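Local structure of cephalosporin acylase (Bacillus halodurans, 2NLZ) at residues V119-Y133 with L239-W251. The protein probably hydrolyses an acyl or gamma-glutamyl amide bond, as an Ntn-family enzyme related to the gamma-glutamyltranspeptidases and cephalosporin acylases, though its substrate is not established. The protein carries 1 engineered substitution. Numbering follows the deposited sequence.
Sequences VPGAPGAWAELAKMY and LTKEDLACYRPEW
Trp251 NE1 gives its hydrogen to Glu128 OE1 at 2.8 Å, with an N-H...O angle of 157° and the oxygen close to the indole plane. The carboxylate is steeply turned to the ring and receives the N-H nearly along its C-O axis, while its other oxygen, OE2, forms a salt bridge with Lys131 NZ, so each oxygen has its own partner. The bend at chi2 of Glu128 (-76°) turns the carboxylate toward Trp251 NE1, while CG lies 3.5 Å from Pro249 CG. At the other end of the indole, the edge of Tyr133 points to the face of the six-membered ring in an offset edge-to-face pair, planes at 88°, and Leu129 CD1 reaches CH2. A leucine in place of Trp251 would probably leave Glu128 OE1 without its donor and Tyr133 without the ring face it meets. Helix 122-133 is thus joined to the start of strand 250-259 within the gamma-glutamyltranspeptidase (Ntn) fold; the same helix packs on strand 71-78 through Leu129 and Tyr133. Further back, Gly121 O accepts the helical bond from Ala125 N and a weak one from Tyr247 OH at 2.7 Å. Tyr247 CZ lies 3.4 Å from Gly121 CA. Val119 ends the contact in an apolar cluster, its CG1 3.4 Å from Leu239 CD2 and 3.8 Å from Leu244 CD2. Beside it, helix 241-245 opens with a capping box: Asp243 N donates to Thr240 OG1, and Thr240 N to Asp243 OD2 on the anti side of the carboxylate; Asp243 OD1 is taken by the backbone N of Met93.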
ATOM      1  N   VAL D 119     -24.584 -29.095 -29.011  1.00 24.76           N
ATOM      2  CA  VAL D 119     -23.512 -30.001 -29.452  1.00 31.37           C
ATOM      3  C   VAL D 119     -22.135 -29.451 -29.086  1.00 32.78           C
ATOM      4  O   VAL D 119     -21.825 -28.294 -29.379  1.00 34.36           O
ATOM      5  CB  VAL D 119     -23.593 -30.461 -30.965  1.00 34.68           C
ATOM      6  CG1 VAL D 119     -24.887 -31.190 -31.230  1.00 37.82           C
ATOM      7  CG2 VAL D 119     -23.452 -29.315 -31.939  1.00 40.08           C
ATOM      8  N   PRO D 120     -21.340 -30.262 -28.365  1.00 26.93           N
ATOM      9  CA  PRO D 120     -19.971 -29.914 -28.020  1.00 26.35           C
ATOM     10  C   PRO D 120     -19.117 -29.785 -29.269  1.00 28.59           C
ATOM     11  O   PRO D 120     -18.880 -30.776 -29.950  1.00 28.97           O
ATOM     12  CB  PRO D 120     -19.500 -31.120 -27.201  1.00 24.84           C
ATOM     13  CG  PRO D 120     -20.725 -31.763 -26.714  1.00 22.12           C
ATOM     14  CD  PRO D 120     -21.727 -31.564 -27.799  1.00 24.60           C
ATOM     15  N   GLY D 121     -18.656 -28.572 -29.562  1.00 30.48           N
ATOM     16  CA  GLY D 121     -17.850 -28.324 -30.756  1.00 23.64           C
ATOM     17  C   GLY D 121     -16.331 -28.458 -30.653  1.00 31.18           C
ATOM     18  O   GLY D 121     -15.632 -28.496 -31.676  1.00 30.57           O
ATOM     19  N   ALA D 122     -15.819 -28.533 -29.427  1.00 27.15           N
ATOM     20  CA  ALA D 122     -14.374 -28.505 -29.181  1.00 24.73           C
ATOM     21  C   ALA D 122     -13.576 -29.675 -29.762  1.00 29.73           C
ATOM     22  O   ALA D 122     -12.549 -29.438 -30.400  1.00 30.45           O
ATOM     23  CB  ALA D 122     -14.059 -28.311 -27.683  1.00 28.71           C
ATOM     24  N   PRO D 123     -14.023 -30.933 -29.548  1.00 27.99           N
ATOM     25  CA  PRO D 123     -13.236 -32.012 -30.150  1.00 24.70           C
ATOM     26  C   PRO D 123     -13.065 -31.883 -31.669  1.00 29.96           C
ATOM     27  O   PRO D 123     -11.981 -32.150 -32.186  1.00 31.55           O
ATOM     28  CB  PRO D 123     -14.029 -33.268 -29.789  1.00 24.88           C
ATOM     29  CG  PRO D 123     -14.785 -32.895 -28.580  1.00 21.26           C
ATOM     30  CD  PRO D 123     -15.167 -31.466 -28.785  1.00 21.71           C
ATOM     31  N   GLY D 124     -14.110 -31.447 -32.364  1.00 31.08           N
ATOM     32  CA  GLY D 124     -14.031 -31.213 -33.808  1.00 36.81           C
ATOM     33  C   GLY D 124     -13.093 -30.073 -34.148  1.00 37.90           C
ATOM     34  O   GLY D 124     -12.340 -30.139 -35.131  1.00 39.73           O
ATOM     35  N   ALA D 125     -13.135 -29.028 -33.325  1.00 39.57           N
ATOM     36  CA  ALA D 125     -12.219 -27.901 -33.470  1.00 36.73           C
ATOM     37  C   ALA D 125     -10.764 -28.323 -33.295  1.00 33.46           C
ATOM     38  O   ALA D 125      -9.891 -27.814 -33.984  1.00 36.80           O
ATOM     39  CB  ALA D 125     -12.574 -26.801 -32.500  1.00 34.92           C
ATOM     40  N   TRP D 126     -10.514 -29.258 -32.387  1.00 27.36           N
ATOM     41  CA  TRP D 126      -9.174 -29.795 -32.208  1.00 32.22           C
ATOM     42  C   TRP D 126      -8.696 -30.420 -33.510  1.00 32.69           C
ATOM     43  O   TRP D 126      -7.663 -30.034 -34.044  1.00 36.64           O
ATOM     44  CB  TRP D 126      -9.129 -30.848 -31.091  1.00 31.68           C
ATOM     45  CG  TRP D 126      -9.535 -30.370 -29.722  1.00 27.10           C
ATOM     46  CD1 TRP D 126      -9.473 -29.094 -29.244  1.00 30.12           C
ATOM     47  CD2 TRP D 126     -10.030 -31.179 -28.644  1.00 23.61           C
ATOM     48  NE1 TRP D 126      -9.927 -29.053 -27.943  1.00 32.98           N
ATOM     49  CE2 TRP D 126     -10.270 -30.321 -27.551  1.00 29.04           C
ATOM     50  CE3 TRP D 126     -10.299 -32.547 -28.498  1.00 33.60           C
ATOM     51  CZ2 TRP D 126     -10.768 -30.786 -26.327  1.00 32.49           C
ATOM     52  CZ3 TRP D 126     -10.802 -33.004 -27.287  1.00 26.38           C
ATOM     53  CH2 TRP D 126     -11.026 -32.125 -26.217  1.00 31.01           C
ATOM     54  N   ALA D 127      -9.470 -31.377 -34.013  1.00 34.08           N
ATOM     55  CA  ALA D 127      -9.138 -32.123 -35.229  1.00 34.52           C
ATOM     56  C   ALA D 127      -8.897 -31.236 -36.453  1.00 36.94           C
ATOM     57  O   ALA D 127      -7.872 -31.383 -37.135  1.00 35.51           O
ATOM     58  CB  ALA D 127     -10.219 -33.144 -35.528  1.00 36.33           C
ATOM     59  N   GLU D 128      -9.836 -30.327 -36.721  1.00 30.50           N
ATOM     60  CA  GLU D 128      -9.715 -29.394 -37.838  1.00 27.95           C
ATOM     61  C   GLU D 128      -8.501 -28.474 -37.726  1.00 28.68           C
ATOM     62  O   GLU D 128      -7.893 -28.123 -38.738  1.00 33.61           O
ATOM     63  CB  GLU D 128     -10.983 -28.556 -38.001  1.00 28.18           C
ATOM     64  CG  GLU D 128     -11.918 -29.040 -39.116  1.00 53.74           C
ATOM     65  CD  GLU D 128     -11.441 -28.686 -40.517  1.00 56.61           C
ATOM     66  OE1 GLU D 128     -10.887 -27.588 -40.713  1.00 37.33           O
ATOM     67  OE2 GLU D 128     -11.639 -29.515 -41.428  1.00 74.40           O
ATOM     68  N   LEU D 129      -8.157 -28.091 -36.501  1.00 29.75           N
ATOM     69  CA  LEU D 129      -6.995 -27.254 -36.259  1.00 31.47           C
ATOM     70  C   LEU D 129      -5.729 -28.029 -36.599  1.00 32.87           C
ATOM     71  O   LEU D 129      -4.805 -27.482 -37.200  1.00 31.19           O
ATOM     72  CB  LEU D 129      -6.972 -26.819 -34.798  1.00 36.30           C
ATOM     73  CG  LEU D 129      -6.644 -25.381 -34.399  1.00 33.92           C
ATOM     74  CD1 LEU D 129      -6.818 -24.414 -35.540  1.00 37.58           C
ATOM     75  CD2 LEU D 129      -7.549 -24.984 -33.243  1.00 35.28           C
ATOM     76  N   ALA D 130      -5.713 -29.310 -36.228  1.00 34.02           N
ATOM     77  CA  ALA D 130      -4.574 -30.191 -36.467  1.00 40.02           C
ATOM     78  C   ALA D 130      -4.401 -30.464 -37.951  1.00 48.73           C
ATOM     79  O   ALA D 130      -3.309 -30.285 -38.499  1.00 51.74           O
ATOM     80  CB  ALA D 130      -4.745 -31.497 -35.711  1.00 35.57           C
ATOM     81  N   LYS D 131      -5.495 -30.889 -38.585  1.00 48.82           N
ATOM     82  CA  LYS D 131      -5.516 -31.210 -40.003  1.00 52.07           C
ATOM     83  C   LYS D 131      -5.041 -30.038 -40.858  1.00 49.21           C
ATOM     84  O   LYS D 131      -4.231 -30.213 -41.766  1.00 48.30           O
ATOM     85  CB  LYS D 131      -6.928 -31.664 -40.425  1.00 55.02           C
ATOM     86  CG  LYS D 131      -7.115 -31.932 -41.934  1.00 64.33           C
ATOM     87  CD  LYS D 131      -8.246 -32.935 -42.227  1.00 73.31           C
ATOM     88  CE  LYS D 131      -9.626 -32.280 -42.321  1.00 79.91           C
ATOM     89  NZ  LYS D 131      -9.862 -31.640 -43.643  1.00 72.52           N
ATOM     90  N   MET D 132      -5.513 -28.838 -40.542  1.00 46.20           N
ATOM     91  CA  MET D 132      -5.283 -27.715 -41.426  1.00 40.87           C
ATOM     92  C   MET D 132      -3.940 -27.024 -41.217  1.00 38.98           C
ATOM     93  O   MET D 132      -3.288 -26.645 -42.191  1.00 37.19           O
ATOM     94  CB  MET D 132      -6.437 -26.711 -41.342  1.00 47.34           C
ATOM     95  CG  MET D 132      -6.689 -25.923 -42.633  1.00 60.80           C
ATOM     96  SD  MET D 132      -7.961 -26.625 -43.715  1.00 71.47           S
ATOM     97  CE  MET D 132      -7.069 -27.928 -44.577  1.00 76.14           C
ATOM     98  N   TYR D 133      -3.514 -26.866 -39.966  1.00 39.02           N
ATOM     99  CA  TYR D 133      -2.315 -26.058 -39.680  1.00 31.84           C
ATOM    100  C   TYR D 133      -1.308 -26.672 -38.719  1.00 27.22           C
ATOM    101  O   TYR D 133      -0.297 -26.048 -38.423  1.00 28.13           O
ATOM    102  CB  TYR D 133      -2.702 -24.651 -39.186  1.00 33.57           C
ATOM    103  CG  TYR D 133      -3.575 -23.890 -40.155  1.00 33.27           C
ATOM    104  CD1 TYR D 133      -3.058 -23.420 -41.362  1.00 39.39           C
ATOM    105  CD2 TYR D 133      -4.926 -23.657 -39.876  1.00 32.77           C
ATOM    106  CE1 TYR D 133      -3.852 -22.727 -42.259  1.00 38.33           C
ATOM    107  CE2 TYR D 133      -5.732 -22.964 -40.772  1.00 38.00           C
ATOM    108  CZ  TYR D 133      -5.190 -22.506 -41.962  1.00 45.50           C
ATOM    109  OH  TYR D 133      -5.992 -21.821 -42.849  1.00 36.98           O
ATOM    110  N   LEU D 239     -30.525 -33.974 -27.537  1.00 46.96           N
ATOM    111  CA  LEU D 239     -29.308 -34.249 -28.279  1.00 42.71           C
ATOM    112  C   LEU D 239     -29.324 -35.636 -28.934  1.00 47.54           C
ATOM    113  O   LEU D 239     -29.453 -36.654 -28.252  1.00 46.35           O
ATOM    114  CB  LEU D 239     -28.123 -34.125 -27.324  1.00 39.87           C
ATOM    115  CG  LEU D 239     -26.826 -33.477 -27.809  1.00 36.60           C
ATOM    116  CD1 LEU D 239     -25.712 -34.482 -27.938  1.00 31.03           C
ATOM    117  CD2 LEU D 239     -27.043 -32.756 -29.110  1.00 31.56           C
ATOM    118  N   THR D 240     -29.198 -35.675 -30.259  1.00 52.40           N
ATOM    119  CA  THR D 240     -29.240 -36.937 -30.993  1.00 57.45           C
ATOM    120  C   THR D 240     -27.925 -37.232 -31.709  1.00 58.94           C
ATOM    121  O   THR D 240     -27.040 -36.370 -31.765  1.00 56.86           O
ATOM    122  CB  THR D 240     -30.376 -36.955 -32.039  1.00 63.70           C
ATOM    123  OG1 THR D 240     -30.119 -35.969 -33.049  1.00 64.95           O
ATOM    124  CG2 THR D 240     -31.734 -36.688 -31.386  1.00 61.74           C
ATOM    125  N   LYS D 241     -27.813 -38.453 -32.245  1.00 61.94           N
ATOM    126  CA  LYS D 241     -26.710 -38.864 -33.113  1.00 62.22           C
ATOM    127  C   LYS D 241     -26.558 -37.875 -34.247  1.00 61.65           C
ATOM    128  O   LYS D 241     -25.456 -37.402 -34.520  1.00 61.65           O
ATOM    129  CB  LYS D 241     -27.005 -40.219 -33.749  1.00 67.91           C
ATOM    130  CG  LYS D 241     -26.681 -41.437 -32.931  1.00 80.19           C
ATOM    131  CD  LYS D 241     -27.117 -42.678 -33.698  1.00 83.18           C
ATOM    132  CE  LYS D 241     -27.394 -43.850 -32.772  1.00 88.25           C
ATOM    133  NZ  LYS D 241     -28.111 -44.951 -33.480  1.00 84.73           N
ATOM    134  N   GLU D 242     -27.683 -37.573 -34.898  1.00 65.48           N
ATOM    135  CA  GLU D 242     -27.710 -36.774 -36.122  1.00 73.65           C
ATOM    136  C   GLU D 242     -27.344 -35.314 -35.893  1.00 68.60           C
ATOM    137  O   GLU D 242     -26.862 -34.643 -36.811  1.00 69.58           O
ATOM    138  CB  GLU D 242     -29.072 -36.891 -36.812  1.00 79.44           C
ATOM    139  CG  GLU D 242     -29.317 -38.248 -37.455  1.00 97.02           C
ATOM    140  CD  GLU D 242     -30.712 -38.777 -37.176  1.00110.68           C
ATOM    141  OE1 GLU D 242     -31.671 -38.326 -37.838  1.00117.10           O
ATOM    142  OE2 GLU D 242     -30.848 -39.650 -36.291  1.00113.09           O
ATOM    143  N   ASP D 243     -27.573 -34.831 -34.674  1.00 62.43           N
ATOM    144  CA  ASP D 243     -27.146 -33.492 -34.277  1.00 53.83           C
ATOM    145  C   ASP D 243     -25.628 -33.415 -34.269  1.00 48.85           C
ATOM    146  O   ASP D 243     -25.042 -32.475 -34.802  1.00 47.63           O
ATOM    147  CB  ASP D 243     -27.693 -33.145 -32.897  1.00 49.69           C
ATOM    148  CG  ASP D 243     -29.128 -32.670 -32.942  1.00 50.14           C
ATOM    149  OD1 ASP D 243     -29.467 -31.903 -33.869  1.00 43.61           O
ATOM    150  OD2 ASP D 243     -29.910 -33.059 -32.044  1.00 50.09           O
ATOM    151  N   LEU D 244     -25.007 -34.421 -33.667  1.00 41.09           N
ATOM    152  CA  LEU D 244     -23.557 -34.539 -33.627  1.00 40.67           C
ATOM    153  C   LEU D 244     -22.987 -34.816 -35.018  1.00 41.59           C
ATOM    154  O   LEU D 244     -21.991 -34.212 -35.415  1.00 45.63           O
ATOM    155  CB  LEU D 244     -23.132 -35.651 -32.654  1.00 32.48           C
ATOM    156  CG  LEU D 244     -23.585 -35.566 -31.194  1.00 27.56           C
ATOM    157  CD1 LEU D 244     -23.345 -36.862 -30.433  1.00 24.53           C
ATOM    158  CD2 LEU D 244     -22.914 -34.385 -30.482  1.00 26.33           C
ATOM    159  N   ALA D 245     -23.642 -35.715 -35.750  1.00 46.91           N
ATOM    160  CA  ALA D 245     -23.174 -36.184 -37.060  1.00 49.31           C
ATOM    161  C   ALA D 245     -22.909 -35.081 -38.081  1.00 49.79           C
ATOM    162  O   ALA D 245     -21.921 -35.143 -38.815  1.00 50.25           O
ATOM    163  CB  ALA D 245     -24.140 -37.204 -37.638  1.00 51.20           C
ATOM    164  N   CYS D 246     -23.775 -34.073 -38.138  1.00 52.94           N
ATOM    165  CA  CYS D 246     -23.543 -32.991 -39.089  1.00 59.75           C
ATOM    166  C   CYS D 246     -22.999 -31.710 -38.464  1.00 53.61           C
ATOM    167  O   CYS D 246     -23.148 -30.622 -39.027  1.00 59.56           O
ATOM    168  CB  CYS D 246     -24.744 -32.741 -40.025  1.00 66.58           C
ATOM    169  SG  CYS D 246     -26.348 -32.524 -39.255  1.00 72.89           S
ATOM    170  N   TYR D 247     -22.347 -31.836 -37.314  1.00 47.69           N
ATOM    171  CA  TYR D 247     -21.551 -30.728 -36.827  1.00 47.53           C
ATOM    172  C   TYR D 247     -20.225 -30.663 -37.580  1.00 47.53           C
ATOM    173  O   TYR D 247     -19.515 -31.659 -37.701  1.00 50.72           O
ATOM    174  CB  TYR D 247     -21.283 -30.817 -35.320  1.00 47.71           C
ATOM    175  CG  TYR D 247     -20.162 -29.887 -34.875  1.00 49.92           C
ATOM    176  CD1 TYR D 247     -20.350 -28.506 -34.811  1.00 41.50           C
ATOM    177  CD2 TYR D 247     -18.905 -30.385 -34.563  1.00 37.95           C
ATOM    178  CE1 TYR D 247     -19.315 -27.663 -34.427  1.00 35.38           C
ATOM    179  CE2 TYR D 247     -17.873 -29.551 -34.178  1.00 35.45           C
ATOM    180  CZ  TYR D 247     -18.081 -28.198 -34.115  1.00 42.87           C
ATOM    181  OH  TYR D 247     -17.045 -27.386 -33.732  1.00 42.37           O
ATOM    182  N   ARG D 248     -19.875 -29.544 -38.169  1.00 47.04           N
ATOM    183  CA  ARG D 248     -18.472 -29.271 -38.364  1.00 52.09           C
ATOM    184  C   ARG D 248     -18.041 -27.923 -37.870  1.00 48.43           C
ATOM    185  O   ARG D 248     -18.796 -26.972 -37.853  1.00 48.17           O
ATOM    186  CB  ARG D 248     -17.990 -29.512 -39.800  1.00 63.75           C
ATOM    187  CG  ARG D 248     -19.008 -30.016 -40.788  1.00 88.63           C
ATOM    188  CD  ARG D 248     -18.702 -31.371 -41.447  1.00113.71           C
ATOM    189  NE  ARG D 248     -17.479 -31.998 -40.983  1.00133.15           N
ATOM    190  CZ  ARG D 248     -17.140 -33.266 -41.198  1.00135.38           C
ATOM    191  NH1 ARG D 248     -17.932 -34.075 -41.880  1.00136.17           N
ATOM    192  NH2 ARG D 248     -15.995 -33.728 -40.730  1.00133.48           N
ATOM    193  N   PRO D 249     -16.813 -27.852 -37.428  1.00 41.49           N
ATOM    194  CA  PRO D 249     -16.224 -26.564 -37.090  1.00 40.78           C
ATOM    195  C   PRO D 249     -16.198 -25.693 -38.339  1.00 40.26           C
ATOM    196  O   PRO D 249     -15.958 -26.197 -39.440  1.00 40.04           O
ATOM    197  CB  PRO D 249     -14.803 -26.914 -36.621  1.00 35.81           C
ATOM    198  CG  PRO D 249     -14.593 -28.325 -36.945  1.00 39.08           C
ATOM    199  CD  PRO D 249     -15.911 -28.982 -37.153  1.00 35.85           C
ATOM    200  N   GLU D 250     -16.488 -24.408 -38.173  1.00 39.69           N
ATOM    201  CA  GLU D 250     -16.604 -23.500 -39.304  1.00 43.07           C
ATOM    202  C   GLU D 250     -15.466 -22.494 -39.283  1.00 42.33           C
ATOM    203  O   GLU D 250     -15.292 -21.764 -38.305  1.00 43.83           O
ATOM    204  CB  GLU D 250     -17.972 -22.794 -39.283  1.00 42.63           C
ATOM    205  CG  GLU D 250     -18.136 -21.635 -40.274  1.00 47.10           C
ATOM    206  CD  GLU D 250     -19.551 -21.070 -40.289  1.00 50.51           C
ATOM    207  OE1 GLU D 250     -20.506 -21.870 -40.233  1.00 62.18           O
ATOM    208  OE2 GLU D 250     -19.711 -19.833 -40.362  1.00 52.74           O
ATOM    209  N   TRP D 251     -14.675 -22.474 -40.350  1.00 43.04           N
ATOM    210  CA  TRP D 251     -13.717 -21.394 -40.526  1.00 43.08           C
ATOM    211  C   TRP D 251     -14.495 -20.148 -40.887  1.00 42.95           C
ATOM    212  O   TRP D 251     -15.252 -20.127 -41.859  1.00 45.65           O
ATOM    213  CB  TRP D 251     -12.682 -21.720 -41.592  1.00 41.65           C
ATOM    214  CG  TRP D 251     -11.776 -22.799 -41.172  1.00 37.68           C
ATOM    215  CD1 TRP D 251     -11.846 -24.116 -41.529  1.00 38.48           C
ATOM    216  CD2 TRP D 251     -10.663 -22.679 -40.290  1.00 38.67           C
ATOM    217  NE1 TRP D 251     -10.834 -24.821 -40.929  1.00 40.27           N
ATOM    218  CE2 TRP D 251     -10.090 -23.962 -40.163  1.00 37.45           C
ATOM    219  CE3 TRP D 251     -10.088 -21.611 -39.600  1.00 38.90           C
ATOM    220  CZ2 TRP D 251      -8.967 -24.207 -39.372  1.00 38.52           C
ATOM    221  CZ3 TRP D 251      -8.972 -21.853 -38.814  1.00 42.57           C
ATOM    222  CH2 TRP D 251      -8.425 -23.145 -38.707  1.00 40.51           C
TER